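Long-range contacts in DNA/RNA-binding protein Alba (Thermoplasma volcanium, PDB 4Z9E), which probably binds double-stranded DNA tightly but without sequence specificity and takes part in compacting it, as a histone-like archaeal chromatin protein: residues 7-12 against 32-37; 16-21 against 45-50; 62-67 against 83-88. One frame throughout, in Å; residues are numbered along the deposited sequence.

Interaction 1: 7-12 against 32-37; sequences IFVGKK and IIIKAR
I7 and V9 reach K35 and I33 through three backbone hydrogen bonds that join the two segments as parallel strands. I7 N gives its proton to I33 O at 2.8 Å, nearly straight at the hydrogen (172°). I7 O takes the N-H of K35, whose N stands 22° off the carbonyl plane, and V9 N closes the set on K35 O at 2.9 Å. The two outward-facing sides of this pairing differ. On the side of I7 and I34, only carbon meets carbon: I7 CD1 lies 3.7 Å from I32 CG2, and V9 CG2 comes to 3.5 Å from I34 CG2, each pair crossing at a slant. V9 CG1 is anti to the backbone N (chi1 169°), which puts CG2 beside that N and turns it to the isoleucine. A36 CB adds a looser contact with V9 CB at 4.2 Å. On the other side the F8 ring meets the lysine obliquely, its CE1 4.2 Å from K35 CG; the K35 chain bends away, and its NZ makes a salt bridge with E69. Behind the apolar side, Y17 and V21 of helix 14-25 cover I7, while A44 and A48 of helix 41-55 cover I34. Strand 6-8, from which 7-12 runs on into a loop, and strand 31-37 are the strands of a beta-alpha-beta unit, connected by helix 14-25, at the start of the Alba fold. The three bonds satisfy the backbone groups that face each other, allowing the aliphatic branches beneath the helices to pack without polar partners, while F8 and K35 lie on the opposite face.

Interaction 2: 16-21 against 45-50; sequences NYVLAV and VDVAEI
V47 is the first residue of 45-50 to meet the other helix, and both its methyls are used. CG2 comes to 3.6 Å from Y17 CB, touching the tyrosine at the root of its side chain and meeting the ring only obliquely. CG1, anti to the backbone N (chi1 163°), extends between Y17 and the two valines further along 16-21: it lies 4.2 Å from V18 CG2 and 4.2 Å from V21 CG2. The closest pair of CA atoms also belongs here, V18 CA and V47 CA standing 5.5 Å apart, with a valine on each helix where the backbones draw near. V18 CG2 further rests 3.8 Å from V47 O, a carbonyl that hydrogen-bonds to the T51 hydroxyl a turn later. Next along the helix to touch is I50, whose CG2 lies 4.0 Å from V18 CG2, the two side chains crossing at about a right angle. V18 CG2 therefore sits over both V47 and I50, residues one turn apart. The side chains that meet are apolar, the two segments share no hydrogen bond, and the local helix axes pass 9.1 Å apart at a crossing angle of -53°. These are the two helices that pack together on one face of the Alba sheet. Beyond I50, T51 and F55 carry the packing against V18 onward, and T14 borders V47 and I50 from the start of helix 14-25. Y17 and V21 also lie on I7 of strand 6-8, while E49, on another side of helix 41-55, hydrogen-bonds to T68 of the second subunit.

Interaction 3: 62-67 against 83-88; sequences EEIRLD and IEITLS
E63 to L66 pair with T86 to I83 as antiparallel strands whose local axes run at 174°, with T86 N bound to E63 O and R65 and E84 exchanging N-H and C=O in both directions. I64 and L66 share one face with I83, whose CG1 is anti to the backbone N (chi1 -172°) and lies 3.6 Å from L66 CD2. Its CD1 reaches 3.8 Å from I64 CG2; I83 lies side by side with I64 and with L66, pointing the same way. These strands form the long beta hairpin of the Alba fold, and this apolar face meets the second subunit, where I64 packs on L66 of that chain and L66 on its I64. The other face is charged. R65 and E84 run alongside each other, NH2 standing 3.2 Å from OE1, but the planes are 74° apart and the oxygen lies well out of the guanidinium plane, leaving a bridge of charge alone. NH1 of R65 also meets D67 OD2 at 2.7 Å, through a weak, bent hydrogen bond. E63 OE2 and E84 OE2 approach to 3.8 Å, a like-charge pair that the nearby arginine probably eases. A water hydrogen-bonds to T86 OG1 at 2.7 Å and to E63 O and OE2. At the strand end, S88 OG donates to the anti lone pair of E62 OE1 over 3.0 Å, while E62 CB rests on T86 CG2. Were E62 an alanine, the S88 hydroxyl would probably lose this carboxylate acceptor and be free to turn.

Interactions 1 and 3 belong to the same sheet, joined where strand 31-37 bonds to strand 80-88 through I34 with I85 and I32 with L87; interaction 2 is the helix layer on it. Interactions 1 and 2 are buried and linked by helix 14-25, which connects the strands of the first and supplies one side of the second: I7 packs on V21, and the Y17 hydroxyl probably hydrogen-bonds to the backbone N of G10 and of K12. Interaction 3 is partly buried, with an ionic face and an apolar face turned to the second subunit. The chemistry follows: backbone bonds plus aliphatic packing in interaction 1, apolar side-chain packing in interaction 2, and salt bridges added in interaction 3.

Interaction 1: 7-12 against 32-37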
loop_
_atom_site.group_PDB
_atom_site.type_symbol
_atom_site.label_atom_id
_atom_site.label_comp_id
_atom_site.label_asym_id
_atom_site.label_seq_id
_atom_site.Cartn_x
_atom_site.Cartn_y
_atom_site.Cartn_z
ATOM N N ILE A 7 -9.533 -12.335 0.225
ATOM C CA ILE A 7 -10.532 -11.288 0.206
ATOM C C ILE A 7 -10.140 -10.234 -0.829
ATOM O O ILE A 7 -9.164 -9.503 -0.648
ATOM C CB ILE A 7 -10.737 -10.726 1.637
ATOM C CG1 ILE A 7 -11.380 -11.813 2.509
ATOM C CG2 ILE A 7 -11.626 -9.488 1.641
ATOM C CD1 ILE A 7 -10.973 -11.790 3.965
ATOM N N PHE A 8 -10.882 -10.197 -1.938
ATOM C CA PHE A 8 -10.666 -9.185 -2.961
ATOM C C PHE A 8 -11.392 -7.917 -2.573
ATOM O O PHE A 8 -12.620 -7.870 -2.580
ATOM C CB PHE A 8 -11.145 -9.665 -4.322
ATOM C CG PHE A 8 -10.327 -10.793 -4.878
ATOM C CD1 PHE A 8 -9.166 -10.527 -5.615
ATOM C CD2 PHE A 8 -10.694 -12.128 -4.646
ATOM C CE1 PHE A 8 -8.397 -11.564 -6.120
ATOM C CE2 PHE A 8 -9.924 -13.175 -5.144
ATOM C CZ PHE A 8 -8.777 -12.888 -5.885
ATOM N N VAL A 9 -10.636 -6.874 -2.251
ATOM C CA VAL A 9 -11.263 -5.663 -1.784
ATOM C C VAL A 9 -11.680 -4.836 -2.966
ATOM O O VAL A 9 -10.846 -4.426 -3.739
ATOM C CB VAL A 9 -10.348 -4.872 -0.843
ATOM C CG1 VAL A 9 -10.920 -3.489 -0.583
ATOM C CG2 VAL A 9 -10.186 -5.654 0.448
ATOM N N GLY A 10 -12.985 -4.598 -3.086
ATOM C CA GLY A 10 -13.552 -3.795 -4.168
ATOM C C GLY A 10 -14.367 -2.599 -3.692
ATOM O O GLY A 10 -13.921 -1.819 -2.827
ATOM N N LYS A 11 -15.571 -2.457 -4.247
ATOM C CA LYS A 11 -16.328 -1.207 -4.103
ATOM C C LYS A 11 -17.299 -1.123 -2.918
ATOM O O LYS A 11 -17.753 -0.026 -2.597
ATOM C CB LYS A 11 -17.014 -0.803 -5.429
ATOM C CG LYS A 11 -16.054 -0.269 -6.506
ATOM C CD LYS A 11 -15.082 0.817 -5.998
ATOM C CE LYS A 11 -13.908 1.075 -6.948
ATOM N NZ LYS A 11 -13.015 -0.112 -7.169
ATOM N N LYS A 12 -17.607 -2.259 -2.279
ATOM C CA LYS A 12 -18.469 -2.281 -1.078
ATOM C C LYS A 12 -17.919 -1.434 0.096
ATOM O O LYS A 12 -16.730 -1.116 0.137
ATOM C CB LYS A 12 -18.663 -3.718 -0.608
ATOM C CG LYS A 12 -19.388 -4.599 -1.605
ATOM C CD LYS A 12 -19.480 -6.018 -1.081
ATOM C CE LYS A 12 -20.169 -6.914 -2.099
ATOM N NZ LYS A 12 -20.374 -8.262 -1.512
ATOM N N ILE A 32 -4.980 -14.971 6.558
ATOM C CA ILE A 32 -5.892 -14.312 5.628
ATOM C C ILE A 32 -5.106 -13.393 4.687
ATOM O O ILE A 32 -4.148 -12.728 5.108
ATOM C CB ILE A 32 -7.012 -13.551 6.357
ATOM C CG1 ILE A 32 -8.088 -14.528 6.823
ATOM C CG2 ILE A 32 -7.686 -12.517 5.462
ATOM C CD1 ILE A 32 -7.802 -15.133 8.180
ATOM N N ILE A 33 -5.506 -13.417 3.412
ATOM C CA ILE A 33 -4.928 -12.609 2.364
ATOM C C ILE A 33 -5.919 -11.539 1.934
ATOM O O ILE A 33 -7.022 -11.843 1.473
ATOM C CB ILE A 33 -4.666 -13.448 1.094
ATOM C CG1 ILE A 33 -3.815 -14.702 1.385
ATOM C CG2 ILE A 33 -4.120 -12.565 -0.029
ATOM C CD1 ILE A 33 -2.323 -14.474 1.510
ATOM N N ILE A 34 -5.505 -10.287 2.026
ATOM C CA ILE A 34 -6.293 -9.204 1.470
ATOM C C ILE A 34 -5.597 -8.713 0.199
ATOM O O ILE A 34 -4.386 -8.466 0.204
ATOM C CB ILE A 34 -6.408 -8.049 2.483
ATOM C CG1 ILE A 34 -7.037 -8.555 3.784
ATOM C CG2 ILE A 34 -7.193 -6.895 1.884
ATOM C CD1 ILE A 34 -6.659 -7.743 5.006
ATOM N N LYS A 35 -6.367 -8.541 -0.869
ATOM C CA LYS A 35 -5.830 -8.207 -2.184
ATOM C C LYS A 35 -6.618 -7.069 -2.813
ATOM O O LYS A 35 -7.835 -7.082 -2.782
ATOM C CB LYS A 35 -5.865 -9.446 -3.096
ATOM C CG LYS A 35 -5.262 -9.248 -4.482
ATOM C CD LYS A 35 -3.752 -9.527 -4.537
ATOM C CE LYS A 35 -3.008 -8.566 -5.478
ATOM N NZ LYS A 35 -3.680 -8.345 -6.797
ATOM N N ALA A 36 -5.921 -6.083 -3.380
ATOM C CA ALA A 36 -6.561 -4.979 -4.077
ATOM C C ALA A 36 -5.671 -4.409 -5.188
ATOM O O ALA A 36 -4.456 -4.585 -5.161
ATOM C CB ALA A 36 -6.914 -3.869 -3.086
ATOM N N ARG A 37 -6.281 -3.674 -6.117
ATOM C CA ARG A 37 -5.614 -3.093 -7.267
ATOM C C ARG A 37 -6.016 -1.631 -7.423
ATOM O O ARG A 37 -7.156 -1.251 -7.130
ATOM C CB ARG A 37 -6.059 -3.796 -8.558
ATOM C CG ARG A 37 -5.834 -5.288 -8.649
ATOM C CD ARG A 37 -5.846 -5.653 -10.124
ATOM N NE ARG A 37 -6.647 -6.828 -10.425
ATOM C CZ ARG A 37 -7.978 -6.827 -10.507
ATOM N NH1 ARG A 37 -8.663 -5.709 -10.292
ATOM N NH2 ARG A 37 -8.629 -7.951 -10.799
#

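Interaction 2: 16-21 against 45-50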
loop_
_atom_site.group_PDB
_atom_site.type_symbol
_atom_site.label_atom_id
_atom_site.label_comp_id
_atom_site.label_asym_id
_atom_site.label_seq_id
_atom_site.Cartn_x
_atom_site.Cartn_y
_atom_site.Cartn_z
ATOM N N ASN A 16 -17.716 -4.235 5.379
ATOM C CA ASN A 16 -17.970 -5.555 4.773
ATOM C C ASN A 16 -16.729 -6.401 4.720
ATOM O O ASN A 16 -16.751 -7.584 5.066
ATOM C CB ASN A 16 -18.550 -5.439 3.357
ATOM C CG ASN A 16 -19.953 -4.937 3.372
ATOM O OD1 ASN A 16 -20.889 -5.716 3.547
ATOM N ND2 ASN A 16 -20.112 -3.630 3.289
ATOM N N TYR A 17 -15.635 -5.779 4.293
ATOM C CA TYR A 17 -14.398 -6.506 4.140
ATOM C C TYR A 17 -13.790 -6.820 5.492
ATOM O O TYR A 17 -13.207 -7.884 5.676
ATOM C CB TYR A 17 -13.462 -5.756 3.207
ATOM C CG TYR A 17 -14.069 -5.541 1.828
ATOM C CD1 TYR A 17 -14.292 -6.616 0.960
ATOM C CD2 TYR A 17 -14.428 -4.268 1.397
ATOM C CE1 TYR A 17 -14.867 -6.417 -0.300
ATOM C CE2 TYR A 17 -14.997 -4.057 0.139
ATOM C CZ TYR A 17 -15.206 -5.124 -0.706
ATOM O OH TYR A 17 -15.753 -4.875 -1.955
ATOM N N VAL A 18 -13.959 -5.912 6.455
ATOM C CA VAL A 18 -13.456 -6.155 7.800
ATOM C C VAL A 18 -14.207 -7.355 8.389
ATOM O O VAL A 18 -13.622 -8.216 9.058
ATOM C CB VAL A 18 -13.616 -4.914 8.701
ATOM C CG1 VAL A 18 -13.203 -5.222 10.143
ATOM C CG2 VAL A 18 -12.796 -3.750 8.173
ATOM N N LEU A 19 -15.504 -7.420 8.100
ATOM C CA LEU A 19 -16.353 -8.514 8.545
ATOM C C LEU A 19 -15.924 -9.849 7.947
ATOM O O LEU A 19 -15.812 -10.855 8.670
ATOM C CB LEU A 19 -17.817 -8.213 8.210
ATOM C CG LEU A 19 -18.896 -9.162 8.771
ATOM C CD1 LEU A 19 -18.843 -9.290 10.293
ATOM C CD2 LEU A 19 -20.269 -8.700 8.322
ATOM N N ALA A 20 -15.683 -9.856 6.635
ATOM C CA ALA A 20 -15.191 -11.035 5.941
ATOM C C ALA A 20 -13.914 -11.586 6.570
ATOM O O ALA A 20 -13.745 -12.797 6.713
ATOM C CB ALA A 20 -14.946 -10.687 4.489
ATOM N N VAL A 21 -13.024 -10.678 6.967
ATOM C CA VAL A 21 -11.760 -11.027 7.611
ATOM C C VAL A 21 -12.047 -11.641 8.977
ATOM O O VAL A 21 -11.534 -12.716 9.297
ATOM C CB VAL A 21 -10.842 -9.765 7.730
ATOM C CG1 VAL A 21 -9.656 -9.976 8.657
ATOM C CG2 VAL A 21 -10.353 -9.312 6.362
ATOM N N VAL A 45 -5.593 -1.264 2.733
ATOM C CA VAL A 45 -4.810 -0.869 3.915
ATOM C C VAL A 45 -5.729 -0.511 5.076
ATOM O O VAL A 45 -5.537 -1.021 6.175
ATOM C CB VAL A 45 -3.819 0.287 3.628
ATOM C CG1 VAL A 45 -3.070 0.684 4.899
ATOM C CG2 VAL A 45 -2.794 -0.140 2.578
ATOM N N ASP A 46 -6.733 0.330 4.828
ATOM C CA ASP A 46 -7.803 0.582 5.810
ATOM C C ASP A 46 -8.404 -0.699 6.416
ATOM O O ASP A 46 -8.515 -0.810 7.656
ATOM C CB ASP A 46 -8.953 1.424 5.217
ATOM C CG ASP A 46 -8.534 2.845 4.806
ATOM O OD1 ASP A 46 -7.451 3.362 5.209
ATOM O OD2 ASP A 46 -9.330 3.464 4.055
ATOM N N VAL A 47 -8.813 -1.644 5.557
ATOM C CA VAL A 47 -9.428 -2.881 6.018
ATOM C C VAL A 47 -8.531 -3.563 7.019
ATOM O O VAL A 47 -8.978 -3.933 8.091
ATOM C CB VAL A 47 -9.759 -3.854 4.866
ATOM C CG1 VAL A 47 -10.010 -5.263 5.386
ATOM C CG2 VAL A 47 -10.951 -3.343 4.078
ATOM N N ALA A 48 -7.259 -3.704 6.680
ATOM C CA ALA A 48 -6.310 -4.363 7.579
ATOM C C ALA A 48 -6.030 -3.564 8.830
ATOM O O ALA A 48 -5.743 -4.138 9.868
ATOM C CB ALA A 48 -4.989 -4.676 6.870
ATOM N N GLU A 49 -6.061 -2.246 8.735
ATOM C CA GLU A 49 -5.727 -1.446 9.903
ATOM C C GLU A 49 -6.887 -1.369 10.893
ATOM O O GLU A 49 -6.687 -1.426 12.101
ATOM C CB GLU A 49 -5.239 -0.066 9.495
ATOM C CG GLU A 49 -3.800 -0.098 9.028
ATOM C CD GLU A 49 -2.836 -0.111 10.201
ATOM O OE1 GLU A 49 -2.905 0.824 11.012
ATOM O OE2 GLU A 49 -2.017 -1.045 10.345
ATOM N N ILE A 50 -8.101 -1.287 10.375
ATOM C CA ILE A 50 -9.278 -1.296 11.230
ATOM C C ILE A 50 -9.362 -2.625 11.956
ATOM O O ILE A 50 -9.608 -2.687 13.172
ATOM C CB ILE A 50 -10.560 -1.084 10.406
ATOM C CG1 ILE A 50 -10.636 0.350 9.942
ATOM C CG2 ILE A 50 -11.792 -1.398 11.224
ATOM C CD1 ILE A 50 -11.555 0.531 8.760
#

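Interaction 3: 62-67 against 83-88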
loop_
_atom_site.group_PDB
_atom_site.type_symbol
_atom_site.label_atom_id
_atom_site.label_comp_id
_atom_site.label_asym_id
_atom_site.label_seq_id
_atom_site.Cartn_x
_atom_site.Cartn_y
_atom_site.Cartn_z
ATOM N N GLU A 62 1.917 -10.723 8.396
ATOM C CA GLU A 62 2.884 -11.770 8.049
ATOM C C GLU A 62 3.771 -11.319 6.905
ATOM O O GLU A 62 4.984 -11.422 6.993
ATOM C CB GLU A 62 2.227 -13.115 7.725
ATOM C CG GLU A 62 1.922 -13.990 8.940
ATOM C CD GLU A 62 3.152 -14.492 9.707
ATOM O OE1 GLU A 62 3.031 -14.730 10.943
ATOM O OE2 GLU A 62 4.238 -14.660 9.090
ATOM N N GLU A 63 3.153 -10.829 5.833
ATOM C CA GLU A 63 3.871 -10.173 4.730
ATOM C C GLU A 63 2.995 -9.236 3.869
ATOM O O GLU A 63 1.757 -9.379 3.775
ATOM C CB GLU A 63 4.592 -11.195 3.845
ATOM C CG GLU A 63 3.668 -12.084 3.025
ATOM C CD GLU A 63 4.301 -12.552 1.718
ATOM O OE1 GLU A 63 5.533 -12.775 1.687
ATOM O OE2 GLU A 63 3.565 -12.704 0.711
ATOM N N ILE A 64 3.659 -8.267 3.251
ATOM C CA ILE A 64 3.024 -7.352 2.327
ATOM C C ILE A 64 3.772 -7.421 0.995
ATOM O O ILE A 64 4.982 -7.219 0.965
ATOM C CB ILE A 64 3.047 -5.917 2.886
ATOM C CG1 ILE A 64 2.329 -5.860 4.228
ATOM C CG2 ILE A 64 2.369 -4.964 1.922
ATOM C CD1 ILE A 64 2.889 -4.845 5.203
ATOM N N ARG A 65 3.067 -7.734 -0.094
ATOM C CA ARG A 65 3.677 -7.734 -1.432
ATOM C C ARG A 65 3.102 -6.634 -2.313
ATOM O O ARG A 65 1.868 -6.464 -2.407
ATOM C CB ARG A 65 3.511 -9.093 -2.122
ATOM C CG ARG A 65 4.318 -10.209 -1.466
ATOM C CD ARG A 65 4.927 -11.194 -2.471
ATOM N NE ARG A 65 3.937 -12.096 -3.073
ATOM C CZ ARG A 65 3.415 -11.966 -4.297
ATOM N NH1 ARG A 65 3.784 -10.964 -5.093
ATOM N NH2 ARG A 65 2.517 -12.853 -4.730
ATOM N N LEU A 66 3.985 -5.882 -2.960
ATOM C CA LEU A 66 3.554 -4.934 -3.965
ATOM C C LEU A 66 3.955 -5.431 -5.349
ATOM O O LEU A 66 5.082 -5.872 -5.523
ATOM C CB LEU A 66 4.155 -3.566 -3.701
ATOM C CG LEU A 66 3.817 -2.950 -2.341
ATOM C CD1 LEU A 66 4.472 -1.588 -2.134
ATOM C CD2 LEU A 66 2.323 -2.790 -2.202
ATOM N N ASP A 67 3.032 -5.365 -6.315
ATOM C CA ASP A 67 3.303 -5.766 -7.707
ATOM C C ASP A 67 2.638 -4.827 -8.701
ATOM O O ASP A 67 1.924 -3.891 -8.332
ATOM C CB ASP A 67 2.770 -7.174 -8.015
ATOM C CG ASP A 67 3.387 -8.247 -7.153
ATOM O OD1 ASP A 67 4.622 -8.215 -6.973
ATOM O OD2 ASP A 67 2.637 -9.145 -6.677
ATOM N N ILE A 83 -1.657 -4.865 -4.308
ATOM C CA ILE A 83 -1.126 -5.184 -2.988
ATOM C C ILE A 83 -1.765 -6.481 -2.541
ATOM O O ILE A 83 -2.914 -6.768 -2.873
ATOM C CB ILE A 83 -1.327 -4.049 -1.961
ATOM C CG1 ILE A 83 -0.587 -4.347 -0.657
ATOM C CG2 ILE A 83 -2.794 -3.855 -1.662
ATOM C CD1 ILE A 83 -0.542 -3.185 0.324
ATOM N N GLU A 84 -0.974 -7.269 -1.826
ATOM C CA GLU A 84 -1.424 -8.477 -1.189
ATOM C C GLU A 84 -0.916 -8.356 0.237
ATOM O O GLU A 84 0.297 -8.222 0.454
ATOM C CB GLU A 84 -0.822 -9.683 -1.902
ATOM C CG GLU A 84 -1.092 -11.039 -1.282
ATOM C CD GLU A 84 -0.307 -12.165 -1.967
ATOM O OE1 GLU A 84 -0.259 -12.199 -3.227
ATOM O OE2 GLU A 84 0.270 -13.021 -1.250
ATOM N N ILE A 85 -1.851 -8.343 1.194
ATOM C CA ILE A 85 -1.544 -8.267 2.638
ATOM C C ILE A 85 -1.949 -9.569 3.338
ATOM O O ILE A 85 -3.125 -9.977 3.299
ATOM C CB ILE A 85 -2.262 -7.082 3.335
ATOM C CG1 ILE A 85 -2.014 -5.767 2.607
ATOM C CG2 ILE A 85 -1.812 -6.931 4.776
ATOM C CD1 ILE A 85 -3.034 -4.694 2.942
ATOM N N THR A 86 -0.974 -10.211 3.975
ATOM C CA THR A 86 -1.201 -11.449 4.717
ATOM C C THR A 86 -1.285 -11.173 6.211
ATOM O O THR A 86 -0.343 -10.656 6.786
ATOM C CB THR A 86 -0.060 -12.471 4.475
ATOM O OG1 THR A 86 0.048 -12.714 3.079
ATOM C CG2 THR A 86 -0.325 -13.794 5.182
ATOM N N LEU A 87 -2.392 -11.564 6.834
ATOM C CA LEU A 87 -2.525 -11.474 8.282
ATOM C C LEU A 87 -2.524 -12.839 8.969
ATOM O O LEU A 87 -2.958 -13.851 8.377
ATOM C CB LEU A 87 -3.820 -10.747 8.619
ATOM C CG LEU A 87 -4.023 -9.332 8.066
ATOM C CD1 LEU A 87 -5.405 -8.806 8.443
ATOM C CD2 LEU A 87 -2.941 -8.401 8.598
ATOM N N SER A 88 -2.057 -12.867 10.216
ATOM C CA SER A 88 -2.223 -14.058 11.063
ATOM C C SER A 88 -2.337 -13.754 12.566
ATOM O O SER A 88 -2.294 -12.590 12.965
ATOM C CB SER A 88 -1.077 -15.030 10.832
ATOM O OG SER A 88 0.119 -14.502 11.374
HETATM O O HOH W 1 1.136 -11.018 1.308
#